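Local structure of outer membrane associated protein (Francisella tularensis subsp. tularensis, 6U83) at residues R120-A123 against V124-M128; Y112-K115 against L116-K119; V83-I86 against K87-I91; T105-E108 against F109-Y112. The protein probably anchors the outer membrane to peptidoglycan through this OmpA-like domain, with a possible porin activity of the full-length protein. All coordinates share one frame; numbering follows the deposited sequence.

Interaction 1 of 4, residues R120-A123 against V124-M128. With DAL (D-alanine), chain D.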
loop_
_atom_site.group_PDB
_atom_site.type_symbol
_atom_site.label_atom_id
_atom_site.label_comp_id
_atom_site.label_asym_id
_atom_site.label_seq_id
_atom_site.Cartn_x
_atom_site.Cartn_y
_atom_site.Cartn_z
ATOM N N ARG A 120 -6.606 6.728 7.728
ATOM C CA ARG A 120 -6.448 6.099 6.421
ATOM C C ARG A 120 -5.863 4.697 6.568
ATOM O O ARG A 120 -6.398 3.726 6.016
ATOM C CB ARG A 120 -5.572 6.986 5.529
ATOM C CG ARG A 120 -6.297 8.278 5.031
ATOM C CD ARG A 120 -5.379 9.225 4.214
ATOM N NE ARG A 120 -6.191 10.267 3.592
ATOM C CZ ARG A 120 -5.765 11.490 3.282
ATOM N NH1 ARG A 120 -4.512 11.869 3.544
ATOM N NH2 ARG A 120 -6.606 12.335 2.695
ATOM N N ALA A 121 -4.777 4.568 7.337
ATOM C CA ALA A 121 -4.223 3.246 7.625
ATOM C C ALA A 121 -5.267 2.329 8.255
ATOM O O ALA A 121 -5.344 1.139 7.924
ATOM C CB ALA A 121 -3.024 3.372 8.559
ATOM N N GLN A 122 -6.088 2.863 9.158
ATOM C CA GLN A 122 -7.099 2.026 9.801
ATOM C C GLN A 122 -8.153 1.577 8.801
ATOM O O GLN A 122 -8.646 0.442 8.871
ATOM C CB GLN A 122 -7.760 2.764 10.961
ATOM C CG GLN A 122 -8.625 1.838 11.807
ATOM C CD GLN A 122 -7.847 0.618 12.316
ATOM O OE1 GLN A 122 -6.780 0.751 12.927
ATOM N NE2 GLN A 122 -8.384 -0.574 12.063
ATOM N N ALA A 123 -8.531 2.467 7.881
ATOM C CA ALA A 123 -9.440 2.105 6.804
ATOM C C ALA A 123 -8.886 0.932 6.007
ATOM O O ALA A 123 -9.558 -0.093 5.831
ATOM C CB ALA A 123 -9.674 3.311 5.886
ATOM N N VAL A 124 -7.649 1.073 5.515
ATOM C CA VAL A 124 -7.034 0.007 4.723
ATOM C C VAL A 124 -7.086 -1.305 5.490
ATOM O O VAL A 124 -7.503 -2.344 4.960
ATOM C CB VAL A 124 -5.594 0.378 4.331
ATOM C CG1 VAL A 124 -4.868 -0.850 3.808
ATOM C CG2 VAL A 124 -5.606 1.441 3.263
ATOM N N ALA A 125 -6.708 -1.257 6.775
ATOM C CA ALA A 125 -6.627 -2.472 7.577
ATOM C C ALA A 125 -8.003 -3.071 7.814
ATOM O O ALA A 125 -8.157 -4.297 7.831
ATOM C CB ALA A 125 -5.939 -2.184 8.905
ATOM N N ASP A 126 -9.014 -2.221 8.010
ATOM C CA ASP A 126 -10.371 -2.722 8.185
ATOM C C ASP A 126 -10.799 -3.558 6.991
ATOM O O ASP A 126 -11.317 -4.669 7.157
ATOM C CB ASP A 126 -11.333 -1.557 8.392
ATOM C CG ASP A 126 -11.286 -1.001 9.806
ATOM O OD1 ASP A 126 -10.492 -1.505 10.634
ATOM O OD2 ASP A 126 -12.059 -0.057 10.090
ATOM N N TYR A 127 -10.568 -3.047 5.776
ATOM C CA TYR A 127 -10.964 -3.771 4.571
ATOM C C TYR A 127 -10.212 -5.087 4.443
ATOM O O TYR A 127 -10.796 -6.109 4.060
ATOM C CB TYR A 127 -10.727 -2.912 3.333
ATOM C CG TYR A 127 -11.371 -3.491 2.086
ATOM C CD1 TYR A 127 -12.750 -3.684 2.018
ATOM C CD2 TYR A 127 -10.604 -3.843 0.978
ATOM C CE1 TYR A 127 -13.348 -4.212 0.878
ATOM C CE2 TYR A 127 -11.198 -4.367 -0.168
ATOM C CZ TYR A 127 -12.565 -4.547 -0.208
ATOM O OH TYR A 127 -13.148 -5.074 -1.334
ATOM N N MET A 128 -8.912 -5.075 4.736
ATOM C CA MET A 128 -8.142 -6.313 4.746
ATOM C C MET A 128 -8.807 -7.355 5.625
ATOM O O MET A 128 -8.862 -8.539 5.269
ATOM C CB MET A 128 -6.724 -6.037 5.238
ATOM C CG MET A 128 -5.949 -5.131 4.327
ATOM S SD MET A 128 -4.271 -4.905 4.914
ATOM C CE MET A 128 -3.423 -4.549 3.375
HETATM N N DAL D . -3.889 17.311 4.013
HETATM C CA DAL D . -5.111 16.858 3.364
HETATM C CB DAL D . -6.343 17.307 4.166
HETATM C C DAL D . -5.134 15.347 3.143
HETATM O O DAL D . -6.175 14.825 2.735
HETATM O OXT DAL D . -4.143 14.624 3.359
#

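Interaction 2 of 4, residues Y112-K115 against L116-K119. With DAL (D-alanine), chain D.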
loop_
_atom_site.group_PDB
_atom_site.type_symbol
_atom_site.label_atom_id
_atom_site.label_comp_id
_atom_site.label_asym_id
_atom_site.label_seq_id
_atom_site.Cartn_x
_atom_site.Cartn_y
_atom_site.Cartn_z
ATOM N N TYR A 112 -3.882 17.353 13.187
ATOM C CA TYR A 112 -5.017 17.007 12.341
ATOM C C TYR A 112 -4.624 15.976 11.290
ATOM O O TYR A 112 -5.288 14.946 11.131
ATOM C CB TYR A 112 -5.559 18.268 11.663
ATOM C CG TYR A 112 -6.760 18.041 10.758
ATOM C CD1 TYR A 112 -6.609 17.610 9.435
ATOM C CD2 TYR A 112 -8.043 18.276 11.226
ATOM C CE1 TYR A 112 -7.725 17.416 8.609
ATOM C CE2 TYR A 112 -9.136 18.076 10.431
ATOM C CZ TYR A 112 -8.974 17.651 9.124
ATOM O OH TYR A 112 -10.098 17.469 8.371
ATOM N N ASN A 113 -3.549 16.242 10.556
ATOM C CA ASN A 113 -3.201 15.366 9.438
ATOM C C ASN A 113 -2.566 14.071 9.905
ATOM O O ASN A 113 -2.660 13.048 9.215
ATOM C CB ASN A 113 -2.266 16.090 8.491
ATOM C CG ASN A 113 -3.007 17.048 7.583
ATOM O OD1 ASN A 113 -3.660 16.627 6.620
ATOM N ND2 ASN A 113 -2.921 18.345 7.889
ATOM N N GLN A 114 -1.909 14.101 11.065
ATOM C CA GLN A 114 -1.482 12.864 11.698
ATOM C C GLN A 114 -2.679 11.963 11.974
ATOM O O GLN A 114 -2.645 10.754 11.706
ATOM C CB GLN A 114 -0.735 13.185 13.000
ATOM C CG GLN A 114 -0.450 11.993 13.886
ATOM C CD GLN A 114 0.660 11.116 13.343
ATOM O OE1 GLN A 114 1.627 11.608 12.753
ATOM N NE2 GLN A 114 0.530 9.807 13.540
ATOM N N LYS A 115 -3.742 12.530 12.539
ATOM C CA LYS A 115 -4.914 11.719 12.838
ATOM C C LYS A 115 -5.543 11.224 11.544
ATOM O O LYS A 115 -5.891 10.045 11.417
ATOM C CB LYS A 115 -5.911 12.525 13.671
ATOM C CG LYS A 115 -6.228 11.913 15.025
ATOM C CD LYS A 115 -4.970 11.688 15.854
ATOM C CE LYS A 115 -5.244 10.843 17.105
ATOM N NZ LYS A 115 -3.966 10.295 17.654
ATOM N N LEU A 116 -5.670 12.119 10.566
ATOM C CA LEU A 116 -6.189 11.742 9.261
ATOM C C LEU A 116 -5.435 10.544 8.708
ATOM O O LEU A 116 -6.040 9.539 8.313
ATOM C CB LEU A 116 -6.095 12.949 8.332
ATOM C CG LEU A 116 -6.518 12.742 6.893
ATOM C CD1 LEU A 116 -7.878 12.044 6.823
ATOM C CD2 LEU A 116 -6.522 14.103 6.192
ATOM N N SER A 117 -4.103 10.598 8.757
ATOM C CA SER A 117 -3.310 9.521 8.176
ATOM C C SER A 117 -3.502 8.216 8.932
ATOM O O SER A 117 -3.510 7.137 8.326
ATOM C CB SER A 117 -1.838 9.907 8.163
ATOM O OG SER A 117 -1.339 9.861 9.479
ATOM N N GLU A 118 -3.621 8.296 10.254
ATOM C CA GLU A 118 -3.955 7.123 11.051
ATOM C C GLU A 118 -5.294 6.539 10.632
ATOM O O GLU A 118 -5.447 5.315 10.558
ATOM C CB GLU A 118 -3.993 7.484 12.540
ATOM C CG GLU A 118 -2.653 7.873 13.137
ATOM C CD GLU A 118 -2.758 8.317 14.595
ATOM O OE1 GLU A 118 -3.327 7.573 15.416
ATOM O OE2 GLU A 118 -2.280 9.421 14.926
ATOM N N LYS A 119 -6.282 7.403 10.387
ATOM C CA LYS A 119 -7.595 6.948 9.952
ATOM C C LYS A 119 -7.521 6.275 8.594
ATOM O O LYS A 119 -8.293 5.348 8.321
ATOM C CB LYS A 119 -8.569 8.123 9.878
ATOM C CG LYS A 119 -8.998 8.761 11.213
ATOM C CD LYS A 119 -9.949 9.943 10.914
ATOM C CE LYS A 119 -10.589 10.500 12.153
ATOM N NZ LYS A 119 -11.469 11.671 11.793
HETATM N N DAL D . -3.889 17.311 4.013
HETATM C CA DAL D . -5.111 16.858 3.364
HETATM C CB DAL D . -6.343 17.307 4.166
HETATM C C DAL D . -5.134 15.347 3.143
HETATM O O DAL D . -6.175 14.825 2.735
HETATM O OXT DAL D . -4.143 14.624 3.359
#

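Interaction 3 of 4, residues V83-I86 against K87-I91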
loop_
_atom_site.group_PDB
_atom_site.type_symbol
_atom_site.label_atom_id
_atom_site.label_comp_id
_atom_site.label_asym_id
_atom_site.label_seq_id
_atom_site.Cartn_x
_atom_site.Cartn_y
_atom_site.Cartn_z
ATOM N N VAL A 83 -3.999 -8.534 -0.512
ATOM C CA VAL A 83 -4.320 -9.508 0.526
ATOM C C VAL A 83 -4.234 -10.927 -0.024
ATOM O O VAL A 83 -3.744 -11.842 0.656
ATOM C CB VAL A 83 -5.709 -9.205 1.117
ATOM C CG1 VAL A 83 -6.166 -10.327 2.030
ATOM C CG2 VAL A 83 -5.685 -7.876 1.864
ATOM N N ASN A 84 -4.703 -11.131 -1.260
ATOM C CA ASN A 84 -4.652 -12.445 -1.897
ATOM C C ASN A 84 -3.224 -12.974 -1.974
ATOM O O ASN A 84 -2.993 -14.185 -1.855
ATOM C CB ASN A 84 -5.269 -12.360 -3.299
ATOM C CG ASN A 84 -6.095 -13.583 -3.659
ATOM O OD1 ASN A 84 -7.282 -13.659 -3.332
ATOM N ND2 ASN A 84 -5.477 -14.542 -4.344
ATOM N N PHE A 85 -2.255 -12.079 -2.158
ATOM C CA PHE A 85 -0.853 -12.476 -2.162
ATOM C C PHE A 85 -0.377 -12.829 -0.757
ATOM O O PHE A 85 0.354 -13.810 -0.568
ATOM C CB PHE A 85 -0.028 -11.341 -2.758
ATOM C CG PHE A 85 1.454 -11.578 -2.750
ATOM C CD1 PHE A 85 2.030 -12.462 -3.635
ATOM C CD2 PHE A 85 2.272 -10.866 -1.897
ATOM C CE1 PHE A 85 3.390 -12.656 -3.651
ATOM C CE2 PHE A 85 3.633 -11.060 -1.905
ATOM C CZ PHE A 85 4.193 -11.956 -2.785
ATOM N N ILE A 86 -0.788 -12.041 0.239
ATOM C CA ILE A 86 -0.420 -12.320 1.623
ATOM C C ILE A 86 -0.946 -13.686 2.052
ATOM O O ILE A 86 -0.220 -14.486 2.652
ATOM C CB ILE A 86 -0.933 -11.199 2.543
ATOM C CG1 ILE A 86 -0.185 -9.902 2.249
ATOM C CG2 ILE A 86 -0.790 -11.587 4.016
ATOM C CD1 ILE A 86 -0.936 -8.685 2.719
ATOM N N LYS A 87 -2.214 -13.978 1.745
ATOM C CA LYS A 87 -2.777 -15.267 2.143
ATOM C C LYS A 87 -2.122 -16.424 1.396
ATOM O O LYS A 87 -2.020 -17.532 1.933
ATOM C CB LYS A 87 -4.291 -15.283 1.921
ATOM C CG LYS A 87 -5.080 -14.360 2.844
ATOM C CD LYS A 87 -6.588 -14.656 2.805
ATOM C CE LYS A 87 -7.218 -14.297 1.465
ATOM N NZ LYS A 87 -8.646 -14.727 1.384
ATOM N N ASP A 88 -1.674 -16.190 0.164
ATOM C CA ASP A 88 -1.049 -17.266 -0.592
ATOM C C ASP A 88 0.411 -17.443 -0.213
ATOM O O ASP A 88 0.908 -18.572 -0.167
ATOM C CB ASP A 88 -1.180 -17.010 -2.092
ATOM C CG ASP A 88 -2.491 -17.524 -2.652
ATOM O OD1 ASP A 88 -2.922 -18.624 -2.237
ATOM O OD2 ASP A 88 -3.094 -16.828 -3.500
ATOM N N SER A 89 1.112 -16.349 0.065
ATOM C CA SER A 89 2.505 -16.438 0.478
ATOM C C SER A 89 2.665 -16.847 1.932
ATOM O O SER A 89 3.801 -17.010 2.389
ATOM C CB SER A 89 3.205 -15.102 0.243
ATOM O OG SER A 89 3.149 -14.755 -1.128
ATOM N N ASN A 90 1.562 -17.024 2.657
ATOM C CA ASN A 90 1.598 -17.305 4.089
ATOM C C ASN A 90 2.479 -16.286 4.815
ATOM O O ASN A 90 3.268 -16.623 5.702
ATOM C CB ASN A 90 2.055 -18.742 4.344
ATOM C CG ASN A 90 1.228 -19.757 3.568
ATOM O OD1 ASN A 90 1.622 -20.208 2.489
ATOM N ND2 ASN A 90 0.060 -20.100 4.104
ATOM N N ILE A 91 2.337 -15.017 4.421
ATOM C CA ILE A 91 3.138 -13.945 4.998
ATOM C C ILE A 91 2.662 -13.647 6.413
ATOM O O ILE A 91 1.458 -13.658 6.712
ATOM C CB ILE A 91 3.088 -12.701 4.091
ATOM C CG1 ILE A 91 4.027 -12.900 2.892
ATOM C CG2 ILE A 91 3.428 -11.423 4.853
ATOM C CD1 ILE A 91 4.006 -11.767 1.898
#

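Interaction 4 of 4, residues T105-E108 against F109-Y112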
loop_
_atom_site.group_PDB
_atom_site.type_symbol
_atom_site.label_atom_id
_atom_site.label_comp_id
_atom_site.label_asym_id
_atom_site.label_seq_id
_atom_site.Cartn_x
_atom_site.Cartn_y
_atom_site.Cartn_z
ATOM N N THR A 105 0.742 26.197 4.714
ATOM C CA THR A 105 2.166 26.471 4.810
ATOM C C THR A 105 2.733 26.372 6.223
ATOM O O THR A 105 3.961 26.361 6.363
ATOM C CB THR A 105 2.449 27.857 4.236
ATOM O OG1 THR A 105 3.765 28.263 4.613
ATOM C CG2 THR A 105 1.431 28.878 4.752
ATOM N N GLY A 106 1.910 26.292 7.264
ATOM C CA GLY A 106 2.488 26.217 8.596
ATOM C C GLY A 106 2.425 24.868 9.293
ATOM O O GLY A 106 2.624 23.823 8.666
ATOM N N SER A 107 2.156 24.874 10.607
ATOM C CA SER A 107 1.977 23.639 11.361
ATOM C C SER A 107 0.637 23.578 12.088
ATOM O O SER A 107 0.451 22.702 12.941
ATOM C CB SER A 107 3.119 23.452 12.362
ATOM O OG SER A 107 3.097 24.488 13.330
ATOM N N GLU A 108 -0.297 24.476 11.773
ATOM C CA GLU A 108 -1.613 24.467 12.406
ATOM C C GLU A 108 -2.279 23.097 12.333
ATOM O O GLU A 108 -3.011 22.707 13.256
ATOM C CB GLU A 108 -2.509 25.523 11.748
ATOM C CG GLU A 108 -3.734 25.927 12.592
ATOM C CD GLU A 108 -4.660 26.903 11.876
ATOM O OE1 GLU A 108 -5.803 27.120 12.359
ATOM O OE2 GLU A 108 -4.243 27.450 10.826
ATOM N N PHE A 109 -2.012 22.339 11.268
ATOM C CA PHE A 109 -2.763 21.127 10.977
ATOM C C PHE A 109 -1.882 19.890 11.011
ATOM O O PHE A 109 -2.221 18.873 10.396
ATOM C CB PHE A 109 -3.477 21.257 9.625
ATOM C CG PHE A 109 -4.607 22.267 9.649
ATOM C CD1 PHE A 109 -5.811 21.976 10.293
ATOM C CD2 PHE A 109 -4.458 23.512 9.057
ATOM C CE1 PHE A 109 -6.853 22.907 10.335
ATOM C CE2 PHE A 109 -5.487 24.447 9.099
ATOM C CZ PHE A 109 -6.690 24.145 9.743
ATOM N N ASP A 110 -0.762 19.941 11.726
ATOM C CA ASP A 110 0.091 18.754 11.791
ATOM C C ASP A 110 -0.585 17.618 12.564
ATOM O O ASP A 110 -0.590 16.467 12.110
ATOM C CB ASP A 110 1.454 19.100 12.390
ATOM C CG ASP A 110 1.352 19.804 13.723
ATOM O OD1 ASP A 110 0.237 19.900 14.283
ATOM O OD2 ASP A 110 2.405 20.274 14.202
ATOM N N ILE A 111 -1.185 17.919 13.721
ATOM C CA ILE A 111 -1.863 16.866 14.475
ATOM C C ILE A 111 -3.117 16.406 13.746
ATOM O O ILE A 111 -3.406 15.202 13.681
ATOM C CB ILE A 111 -2.186 17.339 15.897
ATOM C CG1 ILE A 111 -0.892 17.785 16.592
ATOM C CG2 ILE A 111 -2.881 16.209 16.659
ATOM C CD1 ILE A 111 -1.048 18.113 18.034
ATOM N N TYR A 112 -3.882 17.353 13.187
ATOM C CA TYR A 112 -5.017 17.007 12.341
ATOM C C TYR A 112 -4.624 15.976 11.290
ATOM O O TYR A 112 -5.288 14.946 11.131
ATOM C CB TYR A 112 -5.559 18.268 11.663
ATOM C CG TYR A 112 -6.760 18.041 10.758
ATOM C CD1 TYR A 112 -6.609 17.610 9.435
ATOM C CD2 TYR A 112 -8.043 18.276 11.226
ATOM C CE1 TYR A 112 -7.725 17.416 8.609
ATOM C CE2 TYR A 112 -9.136 18.076 10.431
ATOM C CZ TYR A 112 -8.974 17.651 9.124
ATOM O OH TYR A 112 -10.098 17.469 8.371
HETATM O O HOH W 1 -3.966 20.149 13.959
#

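Interaction 1 of 4, residues R120-A123 against V124-M128
Helix 110-130 is the crossover helix of the beta-alpha-beta unit that joins strands 94-98 and 138-142, and here Gln122 and Asp126 bridge one turn of it on the outer side. Gln122 NE2 donates to Asp126 OD1 at 2.7 Å. The hydrogen leaves in the plane of the amide but reaches OD1 from above the carboxylate plane, and the two planes are 56° apart. A bend at chi2 (55°) carries the Gln122 amide forward along the helix to meet it. Asp126 OD1 also has a long, weak ion pair with Lys129.

Backbone i to i+4 bonds run alongside. Val124 N donates to Arg120 O at 3.0 Å and Tyr127 N to Ala123 O at 3.1 Å. Val124, Ala125 and Met128 face the sheet and touch Val96 or Ile138.

Arg120 belongs to the D-alanine pocket. Its chain runs extended from CG to NE and carries the guanidinium to the ligand. NE is held by Lys68 O, and NH1 also bonds Tyr99 O, so the protein fixes the rotation of the group. Its edge then meets the ligand carboxylate in a two-point grip, consistent with the OmpA-family site, which in relatives holds the diaminopimelate of peptidoglycan; D-alanine probably mimics its amino-carboxylate head. NH1 reaches DAL OXT at 2.8 Å, and NH2 reaches DAL O at 2.5 Å.

Interaction 2 of 4, residues Y112-K115 against L116-K119
Tyr112 meets Leu116 at the start of helix 110-130, the crossover helix whose first turns form one wall of the D-alanine pocket of this OmpA-like domain. Ring atom CE1 of Tyr112 lies 4.3 Å from Leu116 CD2. The phenol OH is hydrogen-bonded to Asp67, another pocket residue. Leu116 CD2 continues toward the ligand and packs 3.5 Å from DAL O.

Asn113 follows, turned to the pocket. Its OD1 accepts the ligand ammonium, DAL N, at 2.7 Å. ND2 is tied to Phe109 O, a bond that orients the amide with OD1 toward the ligand. Asn113 O accepts from Ser117 N.

Gln114 O has two donors, and both come from the same face of its carbonyl plane. Ser117 OG gives the shorter bond, 2.7 Å, and Glu118 N the longer, 3.0 Å. With chi1 at 72°, OG sits between the backbone N and the carbonyl carbon, where it can turn back to the preceding turn; it also bonds Gly144 N. The Gln114 side chain bends at chi2 and sends NE2 to Glu118 OE2 at 3.2 Å, from 39° above the carboxylate plane.

Lys115 reaches the same oxygen across the surface. Its NZ forms a salt bridge with Glu118 OE2 at 3.3 Å; the hydrogen bond within it is weak. Lys115 O accepts Lys119 N, and Lys119 CG rests 3.4 Å from that Lys115 O.

Interaction 3 of 4, residues V83-I86 against K87-I91
Phe85 O is gripped twice by Ser89. The backbone N of Ser89 comes at 2.7 Å, and the hydroxyl OG adds a bond of 3.0 Å from 36° above the carbonyl plane. With chi1 at -60°, OG lies beside its own backbone N, and the two donors converge on Phe85 O. The same OG lies over one face of the Phe85 ring, 3.3 Å above its plane and offset toward the rim. Ring atom CE2 of Phe85 meets Ile91 CD1 at 3.9 Å. Phe85 and Ile91 both pack on Val166 of strand 161-172, so this helix end is pressed against the sheet.

Two residues earlier, Lys87 N donates to Val83 O at 2.8 Å. The Lys87 chain then runs back past Val83 CG1, and its NZ makes a weak bond to Leu131 O.

Asn90 has positive phi (51°) and turns the chain. Ile91 N can then reach back to Ile86 O at 3.2 Å, in the carbonyl plane. Ile86 CG2 touches Ile91 CB at 4.0 Å, the side chains crossing at about a right angle. The six-to-one bond, the positive phi and the apolar pair flanking the turn mark a Schellman-like close to helix 73-89.

Interaction 4 of 4, residues T105-E108 against F109-Y112
A surface turn brings Ser107 against Asp110 just before helix 110-130, in the loop that follows strand 94-98. Asp110 N donates to Ser107 O at 3.3 Å. The bond is nearly straight at the hydrogen, but the nitrogen stands 66° out of the carbonyl plane, so the bond is poorly aimed at the acceptor. It closes a type I beta turn from Ser107 to Asp110, with Phe109 at the N-cap position of the helix.

Asp110 CG sits between its backbone N and carbonyl carbon (chi1 53°). This folds the carboxylate back over the turn and sets OD1 3.1 Å from Ser107 O. Both are acceptors, and the approach is probably unfavourable. OD1 takes a weak bond from Ile111 N.

Glu108 and Phe109 lie side by side and point the same way. Glu108 CG stands over one ring face, 4.2 Å above the plane, and the carboxylate is tilted 29° to the ring, with Glu108 OE2 3.7 Å from Phe109 CE2. A water spans the first helical turn: it donates to Glu108 O at 2.8 Å and accepts from Tyr112 N at 2.9 Å.

Along the chain the order is interactions 3, 4, 2 and 1. Interaction 3 closes helix 73-89. The other three follow the second helix, 110-130, from its entry turn inward, with interactions 4 and 2 sharing Tyr112. Centres of interactions 4 and 2 are 11 Å apart, and those of 2 and 1 are 13 Å apart. Interactions 1 and 2 both touch the bound D-alanine. Interaction 3 lies on the opposite side of the chain's centre from 2 and 4, about 37 Å from interaction 4 between centres. Met128 CG packs on Val83 CG2 at 3.7 Å, joining interactions 1 and 3. The first half of helix 110-130 thus supplies pocket residues; its later turns pack on helix 73-89 and the sheet.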